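Local structure of antifreeze protein (Marinomonas primoryensis, 3P4G) at residues A[202-207]-A[221-226]; A[24-29]-A[41-46]. The protein binds ice as a hyperactive, calcium-dependent antifreeze protein, probably by holding clathrate-like waters on its surface. All coordinates share one frame; numbering follows the deposited sequence.

Interaction 1 of 2, residues A[202-207]-A[221-226]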
# COMPACT_ATOMS: atom_id res chain seq x y z
N LEU A 202 -1.77 -8.30 1.16
CA LEU A 202 -2.40 -7.10 1.74
C LEU A 202 -3.11 -7.43 3.07
O LEU A 202 -3.89 -8.39 3.17
CB LEU A 202 -3.39 -6.50 0.72
CG LEU A 202 -4.29 -5.40 1.30
CD1 LEU A 202 -3.49 -4.16 1.84
CD2 LEU A 202 -5.33 -4.94 0.28
N LEU A 203 -2.91 -6.56 4.05
CA LEU A 203 -3.70 -6.59 5.27
C LEU A 203 -4.27 -5.21 5.48
O LEU A 203 -3.52 -4.23 5.50
CB LEU A 203 -2.80 -6.93 6.47
CG LEU A 203 -3.46 -6.73 7.85
CD1 LEU A 203 -4.73 -7.61 8.01
CD2 LEU A 203 -2.49 -7.02 9.01
N VAL A 204 -5.59 -5.13 5.58
CA VAL A 204 -6.29 -3.86 5.94
C VAL A 204 -6.83 -4.06 7.34
O VAL A 204 -7.72 -4.92 7.56
CB VAL A 204 -7.41 -3.55 4.97
CG1 VAL A 204 -8.17 -2.28 5.40
CG2 VAL A 204 -6.82 -3.32 3.59
N SER A 205 -6.33 -3.29 8.31
CA SER A 205 -6.79 -3.46 9.68
C SER A 205 -8.13 -2.75 10.00
O SER A 205 -8.82 -3.13 10.96
CB SER A 205 -5.68 -3.10 10.69
OG SER A 205 -4.64 -4.08 10.61
N GLY A 206 -8.49 -1.76 9.18
CA GLY A 206 -9.77 -1.06 9.29
C GLY A 206 -10.71 -1.60 8.21
O GLY A 206 -10.65 -2.80 7.86
N ASP A 207 -11.55 -0.72 7.68
CA ASP A 207 -12.62 -1.12 6.78
C ASP A 207 -12.16 -0.93 5.34
O ASP A 207 -11.17 -0.23 5.11
CB ASP A 207 -13.82 -0.21 7.01
CG ASP A 207 -14.31 -0.26 8.45
OD1 ASP A 207 -14.29 -1.36 9.04
OD2 ASP A 207 -14.67 0.79 8.99
N ILE A 221 -5.24 -11.53 0.50
CA ILE A 221 -5.88 -10.26 0.94
C ILE A 221 -6.66 -10.52 2.19
O ILE A 221 -7.56 -11.39 2.19
CB ILE A 221 -6.81 -9.80 -0.19
CG1 ILE A 221 -5.96 -9.32 -1.39
CG2 ILE A 221 -7.74 -8.65 0.30
CD1 ILE A 221 -6.80 -9.35 -2.70
N ILE A 222 -6.38 -9.73 3.24
CA ILE A 222 -7.08 -9.85 4.50
C ILE A 222 -7.66 -8.47 4.88
O ILE A 222 -6.91 -7.46 4.96
CB ILE A 222 -6.16 -10.27 5.61
CG1 ILE A 222 -5.56 -11.67 5.30
CG2 ILE A 222 -6.93 -10.35 6.96
CD1 ILE A 222 -4.37 -12.09 6.22
N ILE A 223 -8.97 -8.44 5.11
CA ILE A 223 -9.67 -7.22 5.58
C ILE A 223 -10.19 -7.51 6.97
O ILE A 223 -11.09 -8.37 7.15
CB ILE A 223 -10.84 -6.77 4.65
CG1 ILE A 223 -10.45 -6.74 3.15
CG2 ILE A 223 -11.41 -5.36 5.11
CD1 ILE A 223 -9.27 -5.78 2.75
N ALA A 224 -9.66 -6.82 7.99
CA ALA A 224 -10.14 -7.04 9.40
C ALA A 224 -11.51 -6.43 9.68
O ALA A 224 -12.28 -7.00 10.43
CB ALA A 224 -9.17 -6.47 10.38
N GLY A 225 -11.78 -5.29 9.04
CA GLY A 225 -12.99 -4.51 9.28
C GLY A 225 -14.05 -4.88 8.26
O GLY A 225 -14.02 -5.99 7.73
N LYS A 226 -15.01 -3.98 8.06
CA LYS A 226 -16.17 -4.24 7.22
C LYS A 226 -15.78 -3.97 5.80
O LYS A 226 -14.80 -3.23 5.58
CB LYS A 226 -17.32 -3.29 7.58
CG LYS A 226 -17.73 -3.42 9.05
CD LYS A 226 -18.83 -2.43 9.42
CE LYS A 226 -19.23 -2.61 10.90
NZ LYS A 226 -18.39 -1.65 11.72

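Interaction 2 of 2, residues A[24-29]-A[41-46]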
# COMPACT_ATOMS: atom_id res chain seq x y z
N SER A 24 27.71 23.38 7.34
CA SER A 24 26.68 23.75 8.31
C SER A 24 25.97 25.03 7.89
O SER A 24 26.61 26.00 7.46
CB SER A 24 27.28 23.93 9.70
OG SER A 24 27.93 22.75 10.14
N PHE A 25 24.64 25.02 8.02
CA PHE A 25 23.78 26.17 7.72
C PHE A 25 22.74 26.33 8.80
O PHE A 25 22.35 25.34 9.44
CB PHE A 25 23.04 25.92 6.41
CG PHE A 25 23.93 25.64 5.24
CD1 PHE A 25 24.43 26.69 4.47
CD2 PHE A 25 24.28 24.33 4.90
CE1 PHE A 25 25.25 26.44 3.35
CE2 PHE A 25 25.10 24.06 3.80
CZ PHE A 25 25.60 25.12 3.03
N ASP A 26 22.28 27.57 9.01
CA ASP A 26 21.06 27.77 9.80
C ASP A 26 19.94 27.85 8.76
O ASP A 26 19.33 26.83 8.42
CB ASP A 26 21.14 29.01 10.73
CG ASP A 26 19.83 29.22 11.60
OD1 ASP A 26 18.87 28.40 11.57
OD2 ASP A 26 19.77 30.25 12.33
N HIS A 27 19.70 29.03 8.21
CA HIS A 27 18.75 29.16 7.13
C HIS A 27 19.50 28.84 5.82
O HIS A 27 20.41 29.57 5.42
CB HIS A 27 18.17 30.58 7.17
CG HIS A 27 17.11 30.88 6.14
ND1 HIS A 27 16.35 29.91 5.52
CD2 HIS A 27 16.65 32.08 5.69
CE1 HIS A 27 15.48 30.49 4.71
NE2 HIS A 27 15.64 31.80 4.79
N TYR A 28 19.15 27.73 5.17
CA TYR A 28 19.77 27.37 3.90
C TYR A 28 19.18 28.12 2.72
O TYR A 28 17.99 27.96 2.37
CB TYR A 28 19.70 25.86 3.65
CG TYR A 28 20.26 25.46 2.31
CD1 TYR A 28 21.62 25.14 2.17
CD2 TYR A 28 19.43 25.40 1.16
CE1 TYR A 28 22.15 24.76 0.90
CE2 TYR A 28 19.94 25.04 -0.09
CZ TYR A 28 21.30 24.71 -0.21
OH TYR A 28 21.83 24.34 -1.43
N ILE A 29 20.03 28.93 2.08
CA ILE A 29 19.58 29.74 0.97
C ILE A 29 20.41 29.48 -0.30
O ILE A 29 20.43 30.28 -1.23
CB ILE A 29 19.53 31.21 1.34
CG1 ILE A 29 20.93 31.71 1.78
CG2 ILE A 29 18.52 31.43 2.48
CD1 ILE A 29 21.05 33.26 1.81
N ALA A 41 24.42 19.88 7.30
CA ALA A 41 23.60 20.06 8.49
C ALA A 41 22.92 21.40 8.38
O ALA A 41 23.61 22.43 8.33
CB ALA A 41 24.51 20.04 9.77
N VAL A 42 21.60 21.40 8.32
CA VAL A 42 20.78 22.63 8.26
C VAL A 42 19.91 22.71 9.54
O VAL A 42 19.03 21.88 9.76
CB VAL A 42 19.89 22.65 6.97
CG1 VAL A 42 19.03 23.94 6.92
CG2 VAL A 42 20.76 22.47 5.70
N THR A 43 20.16 23.70 10.40
CA THR A 43 19.37 23.80 11.64
C THR A 43 18.02 24.49 11.39
O THR A 43 17.10 24.36 12.20
CB THR A 43 20.11 24.58 12.77
OG1 THR A 43 20.45 25.87 12.28
CG2 THR A 43 21.38 23.88 13.20
N GLY A 44 17.90 25.23 10.28
CA GLY A 44 16.64 25.89 9.93
C GLY A 44 15.97 25.33 8.68
O GLY A 44 16.01 24.13 8.43
N ASN A 45 15.40 26.21 7.86
CA ASN A 45 14.68 25.75 6.66
C ASN A 45 15.60 25.69 5.41
O ASN A 45 16.68 26.35 5.35
CB ASN A 45 13.45 26.62 6.43
CG ASN A 45 12.48 26.60 7.62
OD1 ASN A 45 12.09 25.54 8.10
ND2 ASN A 45 12.07 27.78 8.09
N VAL A 46 15.19 24.86 4.45
CA VAL A 46 15.76 24.84 3.12
C VAL A 46 14.91 25.72 2.18
O VAL A 46 13.79 25.37 1.85
CB VAL A 46 15.92 23.39 2.60
CG1 VAL A 46 16.25 23.33 1.09
CG2 VAL A 46 16.98 22.66 3.43

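Interaction 1 of 2, residues A[202-207]-A[221-226]
The carboxylate of Asp207 is the flat side-chain group here, and across this contact it is met at one oxygen: the backbone N of Lys226 lies 2.9 Å from Asp207 OD1, on the anti side and 29° out of the carboxylate plane. With an N-H...O angle of 163° the bond is nearly straight. The lysine ammonium takes no share in it, since Lys226 NZ stays 4.9 Å from Asp207 OD1. An alanine here would probably leave the Lys226 N-H without its carboxylate mate across the turn. Upstream, the segments run parallel, their strand axes 4.8 Å apart, as consecutive coils of a right-handed beta-helix, here offset by 19 residues (Leu202 beside Ile221). Ile222 N bonds to Leu202 O, Val204 N to Ile222 O and Ala224 N to Val204 O, the last at 2.7 Å; Gly225 N to Gly206 O adds only a weak bond in the turn. Leu202, Val204, Ile221 and Ile223 are buried on the interior face; Leu202 and Ile221 touch Val212, and Ile221 and Ile223 touch Ile231. Val204 and Ile223 lie side by side, and the second torsion of Ile223 (chi2 -60°) brings its CD1 to 3.6 Å from Val204 CG2. On the outward face Leu203 CD1 slants across to Ile222 CG2 at 3.7 Å.

Interaction 2 of 2, residues A[24-29]-A[41-46]
The contact belongs to the N-terminal end of the beta-helix, where the outermost strand 24-25 pairs in parallel with strand 39-42 and both segments then turn. Two bonds define the pairing: Phe25 N to Ala41 O at 2.8 Å, nearly in line with the carbonyl, and Thr43 N to Phe25 O at 2.9 Å, its donor tilted from the carbonyl plane. Further on the register shifts by one residue, and Tyr28 N, bonded to Asn45 O, bridges the backbones beside Val46. Between these points Gly44 N reaches Asp26 O from above the carbonyl plane.

At the exposed corner, Thr43 OG1 donates to Asp26 OD1 at 3.1 Å, coming from above the carboxylate plane, 54° out of it. Two torsions set this up: OG1 of Thr43 sits between its backbone N and carbonyl carbon (chi1 56°), while CG of Asp26 is swung opposite its own backbone N (chi1 -179°), and the two side chains cross at about a right angle.

On the inward face, Val42 uses both methyls. Its CG1 lies 3.9 Å from Tyr28 CB, and its CG2 approaches CD2 of the partly exposed Phe25 obliquely at 4.1 Å. Tyr28 CD2 touches Val46 CG1 at 3.8 Å, the two side chains lying alongside one another. The tyrosine presents a ring edge to Phe25: Tyr28 CD1 stands 3.7 Å above the centre of one phenylalanine face. Its hydroxyl is satisfied beyond the segments, at Thr49 O, and Val42 and Val46 pack onward against Ile61 of the next coil. Parallel pairing through a turn, with aliphatic side chains stacked inward coil upon coil, is the hallmark of a beta-helix, here begun with an aromatic pair.

Interactions 1 and 2 repeat one scheme, a parallel strand pair running into a turn between adjacent coils, at places on opposite sides of the chain's centre, with centres about 42 Å apart and no atoms in touch. Interaction 1 lies within the run of coils, its centre about 12 Å from the centre of the chain; its three bridges keep an even 19-residue spacing and its interior is purely aliphatic. Interaction 2 lies at the first strand, its centre about 33 Å from the centre of the chain, where more of the touching residues are exposed. There the register slips, an aromatic pair, its tyrosine buried, joins the inward face, and a threonine hydroxyl meets Asp26, whereas in 202-207/221-226 a backbone N-H meets Asp207.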